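Glucose-6-phosphate isomerase like protein (Thermus thermophilus, PDB 1WIW) probably interconverts phosphorylated sugars, acting as a glucose-6-phosphate and mannose-6-phosphate isomerase with two SIS domains. Local coordinates at residues T15-E20 with S107-Y112; D23-G28 with E133-E138; L52-P57 with R116-A121; R129-A134 with Q254-W259; A217-G222 with Y260-T265. All coordinates share one frame; numbering follows the deposited sequence.

The five contacts join loops, helices and a strand of a chain with two SIS domains. Contacts 2 and 4 are closest, their centres 8 Å apart, because both use helix 125-139. Contact 5 takes helix 251-272, also used by contact 4, on to a strand of the C-terminal SIS domain, its centre 13 Å from that of contact 4. Contacts 1 and 3 share helix 110-121 but lie about 20 Å apart, centre to centre. Tyr112 of contact 1 ties this helix to its neighbours: its OH lies 3.0 Å from Gly26 N of contact 2 and 2.7 Å from Asp132 OD2 of contact 4. Contacts 3 and 5 are separated by about 10 Å between nearest atoms.

Contact 1 of 5, residues T15-E20 with S107-Y112; sequences TGLALE and SPLAPY
The flat group here is the carboxylate of Glu20, and Ser107 meets it from above its plane: Ser107 OG donates to Glu20 OE1 at 2.7 Å, coming in 36° out of the plane. The same OE1 forms a salt bridge with Arg113 NH2. At the other oxygen a water donates to Glu20 OE2 at 2.7 Å and makes a weak bond to Ser107 OG, so both carboxylate oxygens have partners. Glutamate suits the place because its chain is long enough to reach: CG lies anti to the backbone N (chi1 -174°) and the rest runs out extended. On the way, its aliphatic part and Leu109 run alongside each other, pointing opposite ways, with Glu20 CG resting 3.6 Å from Leu109 CD1. That methyl is also approached, more loosely, by Leu17 CD1 at 4.5 Å, so leucine's branched end gives the polar pair an apolar flank.

A hydroxyl that can both give and accept is what Ser107 needs. While donating to Glu20, Ser107 OG accepts from Leu109 N at 3.1 Å, and it is bonded to Arg113 NH1 as well. Ser107 also opens a type I beta turn, closed by Ala110 N to Ser107 O at 3.0 Å, in which Pro108 readily takes the second position. The whole is a serine-capped turn leading into helix 110-121 of the N-terminal SIS domain, met by the first turn of helix 17-23.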
# COMPACT_ATOMS: atom_id res chain seq x y z
N THR B 15 24.21 -1.30 18.04
CA THR B 15 24.30 -2.63 17.44
C THR B 15 25.08 -2.66 16.13
O THR B 15 25.24 -3.72 15.52
CB THR B 15 22.90 -3.24 17.21
OG1 THR B 15 22.12 -2.36 16.39
CG2 THR B 15 22.19 -3.45 18.53
N GLY B 16 25.56 -1.50 15.70
CA GLY B 16 26.34 -1.43 14.47
C GLY B 16 25.61 -1.79 13.18
O GLY B 16 26.02 -2.70 12.47
N LEU B 17 24.55 -1.06 12.86
CA LEU B 17 23.82 -1.33 11.63
C LEU B 17 24.65 -0.85 10.44
O LEU B 17 24.51 -1.36 9.33
CB LEU B 17 22.46 -0.63 11.65
CG LEU B 17 21.50 -1.01 10.52
CD1 LEU B 17 21.20 -2.50 10.60
CD2 LEU B 17 20.20 -0.20 10.63
N ALA B 18 25.53 0.12 10.67
CA ALA B 18 26.37 0.64 9.60
C ALA B 18 27.23 -0.49 9.03
O ALA B 18 27.42 -0.60 7.82
CB ALA B 18 27.26 1.76 10.12
N LEU B 19 27.72 -1.35 9.92
CA LEU B 19 28.55 -2.48 9.48
C LEU B 19 27.71 -3.49 8.69
O LEU B 19 28.15 -4.00 7.67
CB LEU B 19 29.19 -3.17 10.69
CG LEU B 19 29.89 -4.51 10.40
CD1 LEU B 19 31.00 -4.31 9.37
CD2 LEU B 19 30.45 -5.08 11.69
N GLU B 20 26.50 -3.76 9.17
CA GLU B 20 25.62 -4.71 8.48
C GLU B 20 25.24 -4.17 7.10
O GLU B 20 25.19 -4.92 6.12
CB GLU B 20 24.36 -4.99 9.31
CG GLU B 20 23.48 -6.08 8.73
CD GLU B 20 22.30 -6.45 9.62
OE1 GLU B 20 21.48 -7.31 9.20
OE2 GLU B 20 22.19 -5.91 10.75
N SER B 107 15.83 -8.89 10.65
CA SER B 107 16.70 -7.78 10.29
C SER B 107 15.97 -6.92 9.28
O SER B 107 15.21 -7.43 8.45
CB SER B 107 18.00 -8.30 9.66
OG SER B 107 18.75 -7.24 9.08
N PRO B 108 16.16 -5.59 9.35
CA PRO B 108 15.50 -4.68 8.42
C PRO B 108 16.03 -4.97 7.02
O PRO B 108 15.37 -4.68 6.02
CB PRO B 108 15.97 -3.29 8.88
CG PRO B 108 16.50 -3.52 10.27
CD PRO B 108 17.10 -4.87 10.23
N LEU B 109 17.23 -5.55 6.96
CA LEU B 109 17.87 -5.87 5.68
C LEU B 109 17.58 -7.29 5.18
O LEU B 109 18.04 -7.68 4.11
CB LEU B 109 19.39 -5.68 5.81
CG LEU B 109 19.82 -4.35 6.45
CD1 LEU B 109 21.34 -4.27 6.47
CD2 LEU B 109 19.22 -3.18 5.66
N ALA B 110 16.81 -8.05 5.94
CA ALA B 110 16.50 -9.41 5.54
C ALA B 110 15.88 -9.55 4.14
O ALA B 110 16.05 -10.58 3.48
CB ALA B 110 15.59 -10.07 6.58
N PRO B 111 15.14 -8.53 3.65
CA PRO B 111 14.56 -8.68 2.31
C PRO B 111 15.60 -9.07 1.26
O PRO B 111 15.33 -9.88 0.38
CB PRO B 111 13.95 -7.31 2.05
CG PRO B 111 13.43 -6.95 3.42
CD PRO B 111 14.62 -7.31 4.31
N TYR B 112 16.79 -8.48 1.35
CA TYR B 112 17.85 -8.82 0.40
C TYR B 112 18.22 -10.29 0.53
O TYR B 112 18.42 -10.98 -0.47
CB TYR B 112 19.10 -7.96 0.63
CG TYR B 112 20.35 -8.54 -0.02
CD1 TYR B 112 21.17 -9.44 0.65
CD2 TYR B 112 20.68 -8.22 -1.35
CE1 TYR B 112 22.29 -10.03 0.03
CE2 TYR B 112 21.79 -8.79 -1.98
CZ TYR B 112 22.59 -9.70 -1.29
OH TYR B 112 23.67 -10.28 -1.91
O HOH W 1 19.79 -5.78 11.93

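Contact 2 of 5, residues D23-G28 with E133-E138; sequences DLVGTG and EALLEE
A type II beta turn, Leu24 to Thr27, presents Leu24 and Val25 to Leu135 and Leu136 on one side of helix 125-139. Val25 does most of the touching and its two methyls share the work. Val25 CG2 lies anti to the carbonyl carbon, which brings it within 3.6 Å of Leu135 CB. Val25 CB in turn lies 4.0 Å from Leu136 CD2, which also borders both valine methyls, so the beta-branched residue sits against two successive leucines. Leu24 adds a looser touch, its CD2 lying 4.4 Å from Leu135 CD2.

The turn that holds these side chains in place is doubly closed. Leu24 O accepts Thr27 N at 3.1 Å and Thr27 OG1 at 2.7 Å, the hydroxyl arriving in the carbonyl plane on a lone pair. Threonine thus adds a side-chain bond to the usual turn bond. Gly26 has a positive phi of 96°, at which a CB would press on the carbonyl oxygen of Val25.

Helix 110-121 and helix 251-272 complete the surroundings: Leu24 and Leu135 both pack on Tyr112 of the first and on Tyr260 of the second, while Thr27 OG1 is also bonded to Arg113.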
# COMPACT_ATOMS: atom_id res chain seq x y z
N ASP B 23 28.26 -4.66 4.78
CA ASP B 23 28.54 -6.05 4.38
C ASP B 23 27.35 -6.85 3.84
O ASP B 23 27.46 -8.05 3.64
CB ASP B 23 29.14 -6.81 5.56
CG ASP B 23 30.51 -6.29 5.98
OD1 ASP B 23 31.07 -5.43 5.26
OD2 ASP B 23 31.02 -6.74 7.02
N LEU B 24 26.22 -6.19 3.60
CA LEU B 24 25.02 -6.88 3.13
C LEU B 24 25.17 -7.86 1.97
O LEU B 24 24.70 -8.99 2.04
CB LEU B 24 23.93 -5.86 2.77
CG LEU B 24 22.59 -6.49 2.39
CD1 LEU B 24 22.05 -7.30 3.57
CD2 LEU B 24 21.60 -5.40 1.99
N VAL B 25 25.82 -7.42 0.90
CA VAL B 25 25.99 -8.26 -0.27
C VAL B 25 26.76 -9.54 0.06
O VAL B 25 27.87 -9.49 0.57
CB VAL B 25 26.73 -7.49 -1.39
CG1 VAL B 25 27.12 -8.44 -2.52
CG2 VAL B 25 25.83 -6.37 -1.91
N GLY B 26 26.16 -10.68 -0.25
CA GLY B 26 26.82 -11.95 0.02
C GLY B 26 26.42 -12.58 1.34
O GLY B 26 26.93 -13.64 1.70
N THR B 27 25.51 -11.95 2.09
CA THR B 27 25.05 -12.52 3.35
C THR B 27 23.70 -13.21 3.13
O THR B 27 22.97 -12.87 2.19
CB THR B 27 24.89 -11.45 4.46
OG1 THR B 27 23.89 -10.50 4.08
CG2 THR B 27 26.20 -10.73 4.70
N GLY B 28 23.38 -14.16 4.00
CA GLY B 28 22.12 -14.87 3.87
C GLY B 28 22.34 -16.32 3.48
O GLY B 28 23.41 -16.67 2.97
N GLU B 133 26.07 -6.39 -7.96
CA GLU B 133 26.93 -5.41 -8.62
C GLU B 133 26.40 -3.99 -8.39
O GLU B 133 27.16 -3.07 -8.11
CB GLU B 133 27.00 -5.70 -10.12
CG GLU B 133 27.87 -6.91 -10.45
CD GLU B 133 27.73 -7.38 -11.89
OE1 GLU B 133 28.56 -8.20 -12.32
OE2 GLU B 133 26.78 -6.94 -12.57
N ALA B 134 25.09 -3.83 -8.50
CA ALA B 134 24.44 -2.54 -8.30
C ALA B 134 24.60 -2.07 -6.85
O ALA B 134 24.89 -0.90 -6.60
CB ALA B 134 22.97 -2.64 -8.66
N LEU B 135 24.41 -2.98 -5.90
CA LEU B 135 24.54 -2.60 -4.50
C LEU B 135 25.99 -2.28 -4.14
O LEU B 135 26.24 -1.38 -3.33
CB LEU B 135 24.00 -3.71 -3.58
CG LEU B 135 22.53 -3.54 -3.17
CD1 LEU B 135 21.64 -3.46 -4.41
CD2 LEU B 135 22.10 -4.71 -2.28
N LEU B 136 26.94 -2.99 -4.73
CA LEU B 136 28.35 -2.72 -4.44
C LEU B 136 28.74 -1.36 -5.01
O LEU B 136 29.55 -0.64 -4.43
CB LEU B 136 29.25 -3.82 -5.02
CG LEU B 136 29.15 -5.21 -4.38
CD1 LEU B 136 30.01 -6.18 -5.18
CD2 LEU B 136 29.62 -5.17 -2.92
N GLU B 137 28.14 -1.00 -6.15
CA GLU B 137 28.43 0.29 -6.75
C GLU B 137 27.85 1.37 -5.84
O GLU B 137 28.53 2.33 -5.49
CB GLU B 137 27.81 0.38 -8.16
CG GLU B 137 28.09 1.69 -8.89
CD GLU B 137 28.05 1.55 -10.41
OE1 GLU B 137 28.87 0.77 -10.96
OE2 GLU B 137 27.22 2.22 -11.06
N GLU B 138 26.59 1.18 -5.43
CA GLU B 138 25.90 2.11 -4.54
C GLU B 138 26.69 2.35 -3.27
O GLU B 138 26.89 3.48 -2.85
CB GLU B 138 24.52 1.56 -4.16
CG GLU B 138 23.38 1.91 -5.10
CD GLU B 138 23.09 3.40 -5.13
OE1 GLU B 138 23.11 4.03 -4.05
OE2 GLU B 138 22.84 3.94 -6.23

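Contact 3 of 5, residues L52-P57 with R116-A121; sequences LLSGLP and RFLLLA
Two backbone groups grip Ser54 OG, the hydroxyl that Leu118 CD1 flanks at 4.1 Å: Leu56 N, which donates to it over 3.1 Å at a nearly straight 162°, and Ala51 O one turn back in the helix. The Leu56 bond makes an ST turn, in which serine accepts from the amide two residues further on. It depends on chi1 of 73°, which places OG between the backbone N and the carbonyl carbon, facing the chain as it leaves the helix. Gly55 fits that exit because its phi is positive (78°), a region that other residues enter less readily. The hydroxyl is spent on the backbone, so Leu118 CD1 can pack against Ser54, nearest to Ser54 CB at 3.9 Å.

The contact lies in the N-terminal SIS domain, an alpha/beta fold built on a parallel sheet, and it joins the end of helix 48-54 to the later part of helix 110-121. A serine is small enough to let the two backbones come within 7.2 Å of each other at the CA atoms of Ser54 and Leu118. An alanine here would keep the CB touch on Leu118 but take away the acceptor of Leu56 N, and the chain leaving the helix would probably be freer to move.

The second methyl of Leu118 faces the chain beyond the turn, Leu118 CD2 reaching Leu56 CD1 at 4.5 Å. Beneath them lies the sheet: Leu118 packs on Ala41, Phe66 and Leu68, and Leu56 on His39 and Ala41.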
# COMPACT_ATOMS: atom_id res chain seq x y z
N LEU B 52 7.44 -11.02 -3.88
CA LEU B 52 6.87 -10.27 -4.99
C LEU B 52 7.91 -9.93 -6.05
O LEU B 52 7.63 -10.04 -7.25
CB LEU B 52 6.20 -8.99 -4.47
CG LEU B 52 4.80 -9.15 -3.87
CD1 LEU B 52 3.83 -9.57 -4.96
CD2 LEU B 52 4.80 -10.18 -2.75
N LEU B 53 9.10 -9.52 -5.62
CA LEU B 53 10.18 -9.18 -6.53
C LEU B 53 10.58 -10.33 -7.44
O LEU B 53 10.93 -10.12 -8.60
CB LEU B 53 11.43 -8.73 -5.77
CG LEU B 53 11.63 -7.24 -5.54
CD1 LEU B 53 11.68 -6.51 -6.88
CD2 LEU B 53 10.49 -6.73 -4.70
N SER B 54 10.55 -11.54 -6.89
CA SER B 54 10.92 -12.73 -7.65
C SER B 54 10.00 -12.94 -8.84
O SER B 54 10.39 -13.52 -9.84
CB SER B 54 10.87 -13.96 -6.74
OG SER B 54 9.52 -14.32 -6.48
N GLY B 55 8.76 -12.47 -8.72
CA GLY B 55 7.81 -12.64 -9.81
C GLY B 55 7.22 -14.04 -9.85
O GLY B 55 6.38 -14.34 -10.69
N LEU B 56 7.68 -14.91 -8.95
CA LEU B 56 7.18 -16.28 -8.88
C LEU B 56 5.69 -16.30 -8.53
O LEU B 56 5.19 -15.39 -7.88
CB LEU B 56 7.94 -17.07 -7.81
CG LEU B 56 9.42 -17.40 -8.01
CD1 LEU B 56 9.97 -18.02 -6.73
CD2 LEU B 56 9.57 -18.37 -9.17
N PRO B 57 4.97 -17.34 -8.97
CA PRO B 57 3.55 -17.39 -8.63
C PRO B 57 3.42 -17.56 -7.12
O PRO B 57 4.34 -18.05 -6.47
CB PRO B 57 3.05 -18.61 -9.41
CG PRO B 57 4.27 -19.47 -9.51
CD PRO B 57 5.35 -18.48 -9.83
N ARG B 116 17.91 -13.12 -2.36
CA ARG B 116 19.12 -13.81 -2.77
C ARG B 116 18.90 -15.32 -2.76
O ARG B 116 19.29 -16.04 -3.68
CB ARG B 116 20.28 -13.43 -1.84
CG ARG B 116 21.59 -14.20 -2.07
CD ARG B 116 22.76 -13.44 -1.46
NE ARG B 116 24.03 -14.16 -1.54
CZ ARG B 116 24.41 -15.10 -0.68
NH1 ARG B 116 25.58 -15.71 -0.83
NH2 ARG B 116 23.61 -15.43 0.33
N PHE B 117 18.25 -15.81 -1.70
CA PHE B 117 17.98 -17.24 -1.59
C PHE B 117 17.07 -17.70 -2.73
O PHE B 117 17.36 -18.71 -3.37
CB PHE B 117 17.34 -17.56 -0.24
CG PHE B 117 16.99 -19.01 -0.06
CD1 PHE B 117 15.72 -19.49 -0.38
CD2 PHE B 117 17.95 -19.92 0.40
CE1 PHE B 117 15.40 -20.84 -0.23
CE2 PHE B 117 17.64 -21.27 0.55
CZ PHE B 117 16.36 -21.73 0.24
N LEU B 118 15.99 -16.97 -2.98
CA LEU B 118 15.06 -17.32 -4.05
C LEU B 118 15.71 -17.33 -5.42
O LEU B 118 15.48 -18.24 -6.22
CB LEU B 118 13.85 -16.38 -4.07
CG LEU B 118 12.80 -16.54 -2.98
CD1 LEU B 118 11.62 -15.62 -3.25
CD2 LEU B 118 12.32 -17.99 -2.95
N LEU B 119 16.54 -16.33 -5.71
CA LEU B 119 17.19 -16.28 -7.01
C LEU B 119 18.13 -17.48 -7.18
O LEU B 119 18.18 -18.09 -8.24
CB LEU B 119 17.96 -14.97 -7.18
CG LEU B 119 17.12 -13.68 -7.19
CD1 LEU B 119 18.01 -12.49 -7.49
CD2 LEU B 119 16.02 -13.79 -8.24
N LEU B 120 18.88 -17.80 -6.12
CA LEU B 120 19.80 -18.93 -6.17
C LEU B 120 19.07 -20.27 -6.19
O LEU B 120 19.59 -21.27 -6.70
CB LEU B 120 20.75 -18.89 -4.96
CG LEU B 120 21.79 -17.78 -4.93
CD1 LEU B 120 22.52 -17.79 -3.60
CD2 LEU B 120 22.78 -17.97 -6.06
N ALA B 121 17.86 -20.28 -5.64
CA ALA B 121 17.05 -21.49 -5.59
C ALA B 121 16.31 -21.74 -6.90
O ALA B 121 15.88 -22.87 -7.17
CB ALA B 121 16.05 -21.41 -4.44

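Contact 4 of 5, residues R129-A134 with Q254-W259; sequences RSVDEA and QVMALW
Val131 and Met256, a selenomethionine in this crystal, cross obliquely, so that a valine methyl lies against the root of the longer chain. With chi1 at 166°, Val131 turns CG1 rather than CG2 to Met256, Val131 CG1 resting 3.8 Å from Met256 CG and 3.9 Å from Met256 CB. The end of Met256 leads elsewhere: its chain bends at both chi2 and chi3 and carries the selenium and terminal methyl away from helix 125-139, toward Leu115 and Leu53. A flexible, unbranched residue suits this place, because its first carbons can serve one helix while its end serves others.

This is helix-to-helix packing, in which helix 125-139 lies against helix 251-272 of the C-terminal SIS domain. One turn on from Val131, and at the very next residue after Met256, two alanines let the helices draw close. Ala134 CB faces Ala257 CB at 4.2 Å, and their CA atoms are only 5.9 Å apart, a spacing that would leave little room for larger side chains. Val131 and Met256 stand slightly wider, 6.6 Å between CA atoms.

Charged groups stay off the interface. On the exposed side of helix 125-139, Arg129 NH1 and Glu133 OE1 form a salt bridge of 3.3 Å spanning one helical turn. Glu133 OE1 lies at the edge of the guanidinium, near its plane, while the arginine comes in on the anti side of the carboxylate, 26° out of that plane.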
# COMPACT_ATOMS: atom_id res chain seq x y z
N ARG B 129 23.69 -11.64 -9.59
CA ARG B 129 24.95 -10.94 -9.80
C ARG B 129 24.73 -9.47 -10.16
O ARG B 129 25.46 -8.61 -9.68
CB ARG B 129 25.79 -11.62 -10.90
CG ARG B 129 27.07 -10.85 -11.22
CD ARG B 129 28.01 -11.62 -12.14
NE ARG B 129 29.02 -12.36 -11.39
CZ ARG B 129 29.96 -11.80 -10.63
NH1 ARG B 129 30.03 -10.48 -10.52
NH2 ARG B 129 30.83 -12.57 -9.98
N SER B 130 23.71 -9.18 -10.97
CA SER B 130 23.44 -7.79 -11.36
C SER B 130 22.96 -6.99 -10.14
O SER B 130 23.24 -5.79 -10.03
CB SER B 130 22.39 -7.73 -12.48
OG SER B 130 21.10 -8.06 -12.01
N VAL B 131 22.24 -7.64 -9.24
CA VAL B 131 21.76 -6.98 -8.02
C VAL B 131 22.96 -6.64 -7.13
O VAL B 131 23.11 -5.52 -6.66
CB VAL B 131 20.80 -7.89 -7.24
CG1 VAL B 131 20.59 -7.35 -5.82
CG2 VAL B 131 19.47 -7.99 -7.97
N ASP B 132 23.80 -7.64 -6.88
CA ASP B 132 24.99 -7.45 -6.05
C ASP B 132 25.91 -6.37 -6.64
O ASP B 132 26.46 -5.55 -5.92
CB ASP B 132 25.77 -8.77 -5.93
CG ASP B 132 25.07 -9.79 -5.05
OD1 ASP B 132 25.55 -10.93 -4.97
OD2 ASP B 132 24.04 -9.44 -4.43
N GLU B 133 26.07 -6.39 -7.96
CA GLU B 133 26.93 -5.41 -8.62
C GLU B 133 26.40 -3.99 -8.39
O GLU B 133 27.16 -3.07 -8.11
CB GLU B 133 27.00 -5.70 -10.12
CG GLU B 133 27.87 -6.91 -10.45
CD GLU B 133 27.73 -7.38 -11.89
OE1 GLU B 133 28.56 -8.20 -12.32
OE2 GLU B 133 26.78 -6.94 -12.57
N ALA B 134 25.09 -3.83 -8.50
CA ALA B 134 24.44 -2.54 -8.30
C ALA B 134 24.60 -2.07 -6.85
O ALA B 134 24.89 -0.90 -6.60
CB ALA B 134 22.97 -2.64 -8.66
N GLN B 254 17.72 -2.36 -10.34
CA GLN B 254 17.39 -0.97 -10.05
C GLN B 254 16.52 -0.87 -8.79
O GLN B 254 16.74 0.00 -7.94
CB GLN B 254 16.68 -0.33 -11.24
CG GLN B 254 17.59 -0.12 -12.46
CD GLN B 254 16.88 0.61 -13.59
OE1 GLN B 254 15.92 0.11 -14.16
NE2 GLN B 254 17.36 1.81 -13.91
N VAL B 255 15.53 -1.75 -8.68
CA VAL B 255 14.65 -1.72 -7.51
C VAL B 255 15.46 -1.95 -6.23
O VAL B 255 15.34 -1.20 -5.27
CB VAL B 255 13.55 -2.80 -7.62
CG1 VAL B 255 12.87 -3.01 -6.26
CG2 VAL B 255 12.51 -2.37 -8.66
N MSE B 256 16.28 -2.99 -6.23
CA MSE B 256 17.09 -3.31 -5.07
C MSE B 256 18.11 -2.21 -4.75
O MSE B 256 18.39 -1.94 -3.58
CB MSE B 256 17.78 -4.66 -5.29
CG MSE B 256 17.59 -5.67 -4.16
SE MSE B 256 15.76 -5.83 -3.48
CE MSE B 256 14.90 -6.46 -5.10
N ALA B 257 18.66 -1.57 -5.78
CA ALA B 257 19.61 -0.49 -5.58
C ALA B 257 18.90 0.68 -4.91
O ALA B 257 19.46 1.33 -4.02
CB ALA B 257 20.22 -0.04 -6.91
N LEU B 258 17.68 0.96 -5.34
CA LEU B 258 16.90 2.04 -4.74
C LEU B 258 16.63 1.68 -3.29
O LEU B 258 16.82 2.50 -2.39
CB LEU B 258 15.57 2.23 -5.49
CG LEU B 258 15.62 2.93 -6.85
CD1 LEU B 258 14.29 2.76 -7.57
CD2 LEU B 258 15.95 4.41 -6.67
N TRP B 259 16.17 0.45 -3.07
CA TRP B 259 15.88 -0.04 -1.72
C TRP B 259 17.12 0.10 -0.82
O TRP B 259 17.01 0.57 0.32
CB TRP B 259 15.45 -1.51 -1.79
CG TRP B 259 15.22 -2.15 -0.46
CD1 TRP B 259 14.08 -2.12 0.29
CD2 TRP B 259 16.17 -2.92 0.29
NE1 TRP B 259 14.25 -2.82 1.46
CE2 TRP B 259 15.53 -3.32 1.49
CE3 TRP B 259 17.49 -3.31 0.07
CZ2 TRP B 259 16.18 -4.10 2.46
CZ3 TRP B 259 18.14 -4.09 1.04
CH2 TRP B 259 17.48 -4.47 2.22

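Contact 5 of 5, residues A217-G222 with Y260-T265; sequences AAVLLG and YRMAWT
Met262, a selenomethionine here, reaches from helix 251-272 to Val219 and Leu221 on the central strand of the three-stranded parallel sheet in the C-terminal SIS domain, so the contact is one of helix on sheet in an alpha/beta fold. From CB, which points toward the strand, the chain continues to CG, anti to the carbonyl carbon at chi1 -69°, where Met262 CG lies 4.0 Å from Leu221 CD2. The next atom, Met262 SE, is also 4.0 Å from Leu221 CD2. The terminal CE runs tip to tip into the methyls of Val219 and Leu221, but it is modelled too close to them for its exact position to be trusted. A long, pliable residue suits the span, since the backbones stand 9.5 Å apart at Leu221 CA and Met262 CA; the beta-branched Val219 suits an extended strand, and Leu221 gives a longer apolar reach toward the helix. With an alanine at Leu221, Met262 would probably lose the leucine methyl that lies against its CG and SE, leaving a gap on that side and the end freer to turn.

Val179 of helix 174-185 packs on both Leu221 and Met262. In the helical turn that carries Met262, Arg261 O accepts both Thr265 N at 2.9 Å and Thr265 OG1 at 2.7 Å, the two arriving from opposite faces of the carbonyl plane.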
# COMPACT_ATOMS: atom_id res chain seq x y z
N ALA B 217 7.66 15.83 1.71
CA ALA B 217 8.91 15.73 0.96
C ALA B 217 8.66 14.60 -0.04
O ALA B 217 8.66 13.43 0.32
CB ALA B 217 10.06 15.37 1.89
N ALA B 218 8.43 14.97 -1.29
CA ALA B 218 8.18 13.96 -2.31
C ALA B 218 9.50 13.30 -2.68
O ALA B 218 10.51 13.97 -2.90
CB ALA B 218 7.55 14.59 -3.53
N VAL B 219 9.50 11.97 -2.73
CA VAL B 219 10.70 11.23 -3.09
C VAL B 219 10.36 10.31 -4.25
O VAL B 219 9.73 9.27 -4.06
CB VAL B 219 11.22 10.38 -1.91
CG1 VAL B 219 12.51 9.67 -2.31
CG2 VAL B 219 11.46 11.26 -0.70
N LEU B 220 10.76 10.71 -5.45
CA LEU B 220 10.47 9.91 -6.64
C LEU B 220 11.59 8.88 -6.82
O LEU B 220 12.74 9.23 -7.06
CB LEU B 220 10.35 10.81 -7.87
CG LEU B 220 9.41 12.01 -7.68
CD1 LEU B 220 9.32 12.81 -8.97
CD2 LEU B 220 8.03 11.53 -7.26
N LEU B 221 11.23 7.61 -6.68
CA LEU B 221 12.19 6.53 -6.79
C LEU B 221 12.30 5.91 -8.19
O LEU B 221 11.39 5.24 -8.65
CB LEU B 221 11.82 5.43 -5.78
CG LEU B 221 11.83 5.86 -4.32
CD1 LEU B 221 11.14 4.82 -3.46
CD2 LEU B 221 13.27 6.07 -3.88
N GLY B 222 13.43 6.15 -8.85
CA GLY B 222 13.64 5.56 -10.16
C GLY B 222 13.10 6.29 -11.38
O GLY B 222 12.40 7.29 -11.27
N TYR B 260 18.28 -0.30 -1.32
CA TYR B 260 19.53 -0.23 -0.56
C TYR B 260 19.91 1.22 -0.21
O TYR B 260 20.29 1.51 0.93
CB TYR B 260 20.67 -0.88 -1.35
CG TYR B 260 21.99 -0.99 -0.60
CD1 TYR B 260 22.11 -1.76 0.55
CD2 TYR B 260 23.14 -0.35 -1.09
CE1 TYR B 260 23.34 -1.90 1.21
CE2 TYR B 260 24.38 -0.49 -0.44
CZ TYR B 260 24.47 -1.27 0.71
OH TYR B 260 25.68 -1.43 1.34
N ARG B 261 19.82 2.12 -1.17
CA ARG B 261 20.15 3.52 -0.90
C ARG B 261 19.19 4.11 0.13
O ARG B 261 19.57 4.97 0.93
CB ARG B 261 20.11 4.36 -2.18
CG ARG B 261 20.42 5.83 -1.93
CD ARG B 261 20.33 6.68 -3.18
NE ARG B 261 21.33 6.32 -4.18
CZ ARG B 261 21.72 7.13 -5.16
NH1 ARG B 261 22.63 6.74 -6.04
NH2 ARG B 261 21.22 8.36 -5.25
N MSE B 262 17.94 3.65 0.12
CA MSE B 262 16.97 4.15 1.09
C MSE B 262 17.24 3.57 2.48
O MSE B 262 16.96 4.21 3.49
CB MSE B 262 15.54 3.81 0.65
CG MSE B 262 15.10 4.58 -0.59
SE MSE B 262 15.13 6.53 -0.34
CE MSE B 262 13.36 6.91 -0.96
N ALA B 263 17.79 2.36 2.54
CA ALA B 263 18.10 1.76 3.85
C ALA B 263 19.18 2.64 4.48
O ALA B 263 19.10 2.98 5.66
CB ALA B 263 18.61 0.33 3.68
N TRP B 264 20.18 3.00 3.68
CA TRP B 264 21.25 3.87 4.15
C TRP B 264 20.70 5.24 4.54
O TRP B 264 21.11 5.84 5.53
CB TRP B 264 22.32 4.05 3.07
CG TRP B 264 23.45 3.06 3.15
CD1 TRP B 264 23.72 2.05 2.27
CD2 TRP B 264 24.46 3.00 4.16
NE1 TRP B 264 24.86 1.37 2.66
CE2 TRP B 264 25.33 1.93 3.82
CE3 TRP B 264 24.73 3.75 5.32
CZ2 TRP B 264 26.44 1.59 4.60
CZ3 TRP B 264 25.84 3.41 6.10
CH2 TRP B 264 26.68 2.34 5.73
N THR B 265 19.76 5.75 3.74
CA THR B 265 19.17 7.06 4.00
C THR B 265 18.43 7.01 5.34
O THR B 265 18.59 7.91 6.18
CB THR B 265 18.20 7.46 2.87
OG1 THR B 265 18.93 7.53 1.63
CG2 THR B 265 17.55 8.80 3.16